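Local coordinates for protein sesquisabinene B synthase 2 (Santalum album, PDB 6A2A) that probably converts farnesyl diphosphate into the bicyclic sesquiterpene sesquisabinene B, as a magnesium- or manganese-dependent plant terpene synthase, at residues A[453-456]-A[457-461]; A[494-497]-A[498-501]. All blocks are in the same frame, centred on the assembly; numbering follows the deposited sequence.

Interaction 1. Residues A[453-456]-A[457-461]; sequences CILC and RIIND
L455 and I459 share the shortest of four successive i to i+4 backbone bonds in this helical turn, I459 N to L455 O at 2.8 Å; I458 to I454, N460 to C456 and R457 to C453 complete the ladder. On the side-chain level the strong polar feature is a buried ion pair one turn further on: R457 NH1 donates to D461 OD1 over 3.0 Å, nearly straight at 159°. The carboxylate offers its syn lone pair, and its oxygen lies in the guanidinium plane, at the edge of the group. R457 leaves with CG beside its carbonyl carbon, and two bends (chi2 52°, chi3 60°) bring the outward-reaching arm round so that NH1 meets D461. The guanidinium is fixed from other directions too, NE bonding to A413 O and NH2 weakly to S416 OG, while D461 OD2 is hydrogen-bonded to Y409 and S477. N460 and D461 open what the sequence marks as the NSE/DTE metal-binding motif of class I terpene synthases; N460 is a magnesium ligand of this enzyme, though no metal is bound to this chain here. Outward from this, I454 and I458 lie side by side, CG2 of I454 meeting CD1 of I458 at 3.7 Å. I459 is packed closely on the preceding turn: with CG1 placed beside its backbone N, that methylene sits 3.0 Å from L455 O, and its CD1 is 4.2 Å from L455 CB. These residues belong to helix 447-462. I454, L455 and I458 face helix 489-510, C456 and I459 face helix 521-535, and C453 with C456 packs on helix 419-430, so the turn is enclosed by helices of the alpha-helical catalytic domain.

Interaction 2. Residues A[494-497]-A[498-501]; sequences EHIE and GLVR
L499 reaches back one turn to H495, its CD1 methyl lying 4.1 Å from NE2 and about as far from CD2 of the imidazole, which it meets at an oblique tilt. The same methyl is 4.2 Å from CD1 of I496, so one leucine branch contacts both a ring and an aliphatic chain. Beneath it, L499 CG rests 3.6 Å from H495 O, the carbonyl that accepts L499 N. On another side of the turn, R501 curls back over the peptide of E497 and G498. Its guanidinium spreads one face above E497 O and G498 CA, each 3.6 Å from the plane and offset toward the rim. A bend at chi3 (-60°) turns the arginine chain back to this spot. Backbone bonds G498 to E494, L499 to H495, V500 to I496 and R501 to E497 hold the turn of helix 489-510. The H495 ring is carried toward L499 by a first torsion of -176°, which sets CG opposite the backbone N, and it is stacked on Y481. I496 and L499 both press on L406 of helix 406-416, and I496 and V500 meet I458 and L462 of helix 447-462. With an alanine here in place of L499, the branch that touches H495, I496 and L406 is gone, which would probably open a gap among the three and leave the imidazole to its stack on Y481. The contact is split: an apolar flank of I496, L499 and V500, and a polar one where R501 meets E497 O across its guanidinium plane; E497 OE1, 5.1 Å from R501 NH1, may partly offset the closeness of R184.

Interactions 1 and 2 are single turns of two helices, 447-462 and 489-510, that pack against each other in the same domain, with centres 11 Å apart. I458 carries most of the contacts between them: its CG2 lies 3.6 Å from V500 CG2, its CD1 4.1 Å from L499 CD1, and it also meets I496. L455 CD2 adds a contact of 3.5 Å to V500 O. Only interaction 1 holds a metal ligand, N460, and its R457 side chain comes within about 4 Å of that of E394 and about 7 Å of that of D316, which bind another magnesium of this enzyme, absent from this chain in the model. Interaction 2 lies further from this site, the V500 side chain about 10 Å from that of N460.

Interaction 1. Residues A[453-456]-A[457-461]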
ATOM      1  N   CYS A 453      -4.630   4.982 -29.677  1.00 18.62           N
ATOM      2  CA  CYS A 453      -4.681   6.290 -28.980  1.00 17.12           C
ATOM      3  C   CYS A 453      -5.580   7.265 -29.743  1.00 16.20           C
ATOM      4  O   CYS A 453      -6.306   7.955 -29.107  1.00 17.14           O
ATOM      5  CB  CYS A 453      -3.284   6.864 -28.794  1.00 17.64           C
ATOM      6  SG  CYS A 453      -2.226   5.742 -27.853  1.00 20.58           S
ATOM      7  N   ILE A 454      -5.497   7.326 -31.049  1.00 16.64           N
ATOM      8  CA  ILE A 454      -6.388   8.265 -31.773  1.00 17.66           C
ATOM      9  C   ILE A 454      -7.842   7.842 -31.528  1.00 16.13           C
ATOM     10  O   ILE A 454      -8.644   8.700 -31.266  1.00 15.17           O
ATOM     11  CB  ILE A 454      -6.045   8.332 -33.271  1.00 20.76           C
ATOM     12  CG1 ILE A 454      -4.666   8.946 -33.476  1.00 22.89           C
ATOM     13  CG2 ILE A 454      -7.099   9.122 -34.006  1.00 23.40           C
ATOM     14  CD1 ILE A 454      -4.241   9.030 -34.911  1.00 25.66           C
ATOM     15  N   LEU A 455      -8.119   6.556 -31.626  1.00 15.51           N
ATOM     16  CA  LEU A 455      -9.501   6.087 -31.371  1.00 18.03           C
ATOM     17  C   LEU A 455     -10.004   6.542 -29.998  1.00 17.22           C
ATOM     18  O   LEU A 455     -11.124   7.100 -29.884  1.00 15.56           O
ATOM     19  CB  LEU A 455      -9.545   4.562 -31.517  1.00 17.02           C
ATOM     20  CG  LEU A 455      -9.691   4.090 -32.961  1.00 18.41           C
ATOM     21  CD1 LEU A 455      -9.333   2.625 -33.080  1.00 18.17           C
ATOM     22  CD2 LEU A 455     -11.111   4.360 -33.459  1.00 20.44           C
ATOM     23  N   CYS A 456      -9.204   6.354 -28.946  1.00 16.64           N
ATOM     24  CA  CYS A 456      -9.659   6.707 -27.602  1.00 16.88           C
ATOM     25  C   CYS A 456     -10.010   8.202 -27.531  1.00 18.99           C
ATOM     26  O   CYS A 456     -11.036   8.613 -26.932  1.00 17.76           O
ATOM     27  CB  CYS A 456      -8.601   6.321 -26.569  1.00 16.81           C
ATOM     28  SG  CYS A 456      -8.422   4.536 -26.354  1.00 17.98           S
ATOM     29  N   ARG A 457      -9.162   9.035 -28.169  1.00 18.03           N
ATOM     30  CA  ARG A 457      -9.382  10.466 -28.222  1.00 17.28           C
ATOM     31  C   ARG A 457     -10.641  10.816 -29.020  1.00 17.20           C
ATOM     32  O   ARG A 457     -11.515  11.518 -28.495  1.00 17.90           O
ATOM     33  CB  ARG A 457      -8.164  11.196 -28.798  1.00 18.27           C
ATOM     34  CG  ARG A 457      -8.415  12.649 -29.144  1.00 16.25           C
ATOM     35  CD  ARG A 457      -9.005  13.580 -28.146  1.00 17.58           C
ATOM     36  NE  ARG A 457      -8.209  13.724 -26.924  1.00 18.24           N
ATOM     37  CZ  ARG A 457      -8.599  14.294 -25.809  1.00 20.02           C
ATOM     38  NH1 ARG A 457      -9.872  14.619 -25.614  1.00 20.40           N
ATOM     39  NH2 ARG A 457      -7.710  14.451 -24.828  1.00 19.01           N
ATOM     40  N   ILE A 458     -10.806  10.306 -30.212  1.00 18.06           N
ATOM     41  CA  ILE A 458     -11.956  10.691 -31.008  1.00 18.75           C
ATOM     42  C   ILE A 458     -13.250  10.162 -30.382  1.00 20.25           C
ATOM     43  O   ILE A 458     -14.300  10.878 -30.371  1.00 18.89           O
ATOM     44  CB  ILE A 458     -11.796  10.224 -32.455  1.00 22.50           C
ATOM     45  CG1 ILE A 458     -10.736  11.077 -33.152  1.00 23.23           C
ATOM     46  CG2 ILE A 458     -13.140  10.270 -33.143  1.00 28.32           C
ATOM     47  CD1 ILE A 458     -10.442  10.607 -34.568  1.00 31.98           C
ATOM     48  N   ILE A 459     -13.199   8.971 -29.824  1.00 18.80           N
ATOM     49  CA  ILE A 459     -14.370   8.403 -29.186  1.00 19.22           C
ATOM     50  C   ILE A 459     -14.816   9.275 -27.999  1.00 19.42           C
ATOM     51  O   ILE A 459     -15.950   9.582 -27.858  1.00 19.19           O
ATOM     52  CB  ILE A 459     -14.154   6.946 -28.775  1.00 19.49           C
ATOM     53  CG1 ILE A 459     -13.969   6.097 -30.014  1.00 19.46           C
ATOM     54  CG2 ILE A 459     -15.325   6.472 -27.955  1.00 21.55           C
ATOM     55  CD1 ILE A 459     -13.344   4.749 -29.808  1.00 19.72           C
ATOM     56  N   ASN A 460     -13.872   9.657 -27.162  1.00 18.64           N
ATOM     57  CA  ASN A 460     -14.150  10.534 -26.049  1.00 21.06           C
ATOM     58  C   ASN A 460     -14.790  11.828 -26.558  1.00 22.14           C
ATOM     59  O   ASN A 460     -15.771  12.241 -26.053  1.00 21.39           O
ATOM     60  CB  ASN A 460     -12.887  10.832 -25.266  1.00 23.09           C
ATOM     61  CG  ASN A 460     -13.138  11.596 -23.984  1.00 28.37           C
ATOM     62  OD1 ASN A 460     -13.599  12.668 -23.988  1.00 39.50           O
ATOM     63  ND2 ASN A 460     -12.759  11.022 -22.899  1.00 26.48           N
ATOM     64  N   ASP A 461     -14.222  12.427 -27.597  1.00 20.71           N
ATOM     65  CA  ASP A 461     -14.751  13.668 -28.133  1.00 20.86           C
ATOM     66  C   ASP A 461     -16.189  13.542 -28.680  1.00 22.44           C
ATOM     67  O   ASP A 461     -16.947  14.444 -28.614  1.00 25.98           O
ATOM     68  CB  ASP A 461     -13.829  14.260 -29.198  1.00 20.59           C
ATOM     69  CG  ASP A 461     -12.518  14.823 -28.638  1.00 18.99           C
ATOM     70  OD1 ASP A 461     -12.237  14.671 -27.470  1.00 19.77           O
ATOM     71  OD2 ASP A 461     -11.785  15.394 -29.416  1.00 19.84           O
TER

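Interaction 2. Residues A[494-497]-A[498-501]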
ATOM      1  N   GLU A 494     -20.489  13.197 -38.587  1.00 32.32           N
ATOM      2  CA  GLU A 494     -20.449  12.060 -39.511  1.00 31.17           C
ATOM      3  C   GLU A 494     -19.016  11.799 -39.968  1.00 31.37           C
ATOM      4  O   GLU A 494     -18.605  10.622 -40.079  1.00 27.84           O
ATOM      5  CB  GLU A 494     -21.390  12.264 -40.703  1.00 37.86           C
ATOM      6  CG  GLU A 494     -22.841  12.041 -40.323  1.00 45.29           C
ATOM      7  CD  GLU A 494     -23.904  12.283 -41.391  1.00 56.71           C
ATOM      8  OE1 GLU A 494     -23.614  12.976 -42.405  1.00 60.37           O
ATOM      9  OE2 GLU A 494     -25.044  11.794 -41.189  1.00 61.81           O
ATOM     10  N   HIS A 495     -18.276  12.872 -40.242  1.00 30.16           N
ATOM     11  CA  HIS A 495     -16.865  12.726 -40.620  1.00 31.54           C
ATOM     12  C   HIS A 495     -16.064  12.031 -39.482  1.00 27.45           C
ATOM     13  O   HIS A 495     -15.327  11.085 -39.710  1.00 26.09           O
ATOM     14  CB  HIS A 495     -16.260  14.092 -40.950  1.00 31.57           C
ATOM     15  CG  HIS A 495     -14.858  13.965 -41.431  1.00 34.10           C
ATOM     16  ND1 HIS A 495     -14.566  13.543 -42.709  1.00 35.37           N
ATOM     17  CD2 HIS A 495     -13.677  14.119 -40.797  1.00 32.95           C
ATOM     18  CE1 HIS A 495     -13.261  13.449 -42.856  1.00 35.12           C
ATOM     19  NE2 HIS A 495     -12.683  13.835 -41.709  1.00 37.99           N
ATOM     20  N   ILE A 496     -16.295  12.458 -38.261  1.00 24.06           N
ATOM     21  CA  ILE A 496     -15.498  11.910 -37.122  1.00 24.33           C
ATOM     22  C   ILE A 496     -15.861  10.441 -36.884  1.00 25.06           C
ATOM     23  O   ILE A 496     -14.988   9.562 -36.702  1.00 22.23           O
ATOM     24  CB  ILE A 496     -15.645  12.797 -35.874  1.00 26.77           C
ATOM     25  CG1 ILE A 496     -15.232  14.266 -36.087  1.00 28.53           C
ATOM     26  CG2 ILE A 496     -14.852  12.144 -34.754  1.00 27.12           C
ATOM     27  CD1 ILE A 496     -13.873  14.478 -36.721  1.00 30.79           C
ATOM     28  N   GLU A 497     -17.151  10.128 -37.052  1.00 25.15           N
ATOM     29  CA  GLU A 497     -17.625   8.784 -36.946  1.00 27.60           C
ATOM     30  C   GLU A 497     -16.977   7.903 -38.019  1.00 22.71           C
ATOM     31  O   GLU A 497     -16.690   6.715 -37.765  1.00 22.72           O
ATOM     32  CB  GLU A 497     -19.171   8.737 -37.004  1.00 26.60           C
ATOM     33  CG  GLU A 497     -19.840   9.172 -35.710  1.00 30.40           C
ATOM     34  CD  GLU A 497     -21.369   9.296 -35.780  1.00 36.75           C
ATOM     35  OE1 GLU A 497     -21.921   9.149 -36.886  1.00 38.78           O
ATOM     36  OE2 GLU A 497     -22.008   9.597 -34.727  1.00 43.75           O
ATOM     37  N   GLY A 498     -16.732   8.447 -39.218  1.00 23.77           N
ATOM     38  CA  GLY A 498     -16.076   7.746 -40.228  1.00 23.46           C
ATOM     39  C   GLY A 498     -14.626   7.470 -39.902  1.00 23.39           C
ATOM     40  O   GLY A 498     -14.056   6.435 -40.295  1.00 24.69           O
ATOM     41  N   LEU A 499     -14.003   8.396 -39.181  1.00 25.71           N
ATOM     42  CA  LEU A 499     -12.643   8.156 -38.789  1.00 22.59           C
ATOM     43  C   LEU A 499     -12.562   7.012 -37.793  1.00 20.69           C
ATOM     44  O   LEU A 499     -11.556   6.275 -37.797  1.00 22.30           O
ATOM     45  CB  LEU A 499     -12.061   9.432 -38.188  1.00 23.87           C
ATOM     46  CG  LEU A 499     -11.809  10.560 -39.174  1.00 26.86           C
ATOM     47  CD1 LEU A 499     -11.168  11.748 -38.458  1.00 27.16           C
ATOM     48  CD2 LEU A 499     -10.944  10.100 -40.341  1.00 26.97           C
ATOM     49  N   VAL A 500     -13.546   6.901 -36.907  1.00 19.17           N
ATOM     50  CA  VAL A 500     -13.551   5.801 -35.962  1.00 19.31           C
ATOM     51  C   VAL A 500     -13.580   4.491 -36.737  1.00 20.33           C
ATOM     52  O   VAL A 500     -12.879   3.547 -36.400  1.00 18.50           O
ATOM     53  CB  VAL A 500     -14.735   5.919 -35.016  1.00 18.76           C
ATOM     54  CG1 VAL A 500     -15.000   4.641 -34.260  1.00 19.24           C
ATOM     55  CG2 VAL A 500     -14.556   7.125 -34.110  1.00 19.10           C
ATOM     56  N   ARG A 501     -14.463   4.422 -37.764  1.00 20.00           N
ATOM     57  CA  ARG A 501     -14.558   3.154 -38.499  1.00 20.65           C
ATOM     58  C   ARG A 501     -13.250   2.844 -39.237  1.00 20.17           C
ATOM     59  O   ARG A 501     -12.774   1.715 -39.222  1.00 22.42           O
ATOM     60  CB  ARG A 501     -15.730   3.163 -39.482  1.00 23.04           C
ATOM     61  CG  ARG A 501     -17.068   3.231 -38.758  1.00 26.70           C
ATOM     62  CD  ARG A 501     -18.278   3.014 -39.683  1.00 30.09           C
ATOM     63  NE  ARG A 501     -18.306   4.013 -40.711  1.00 31.70           N
ATOM     64  CZ  ARG A 501     -18.955   5.176 -40.626  1.00 31.15           C
ATOM     65  NH1 ARG A 501     -19.651   5.491 -39.551  1.00 29.30           N
ATOM     66  NH2 ARG A 501     -18.919   6.023 -41.639  1.00 36.51           N
TER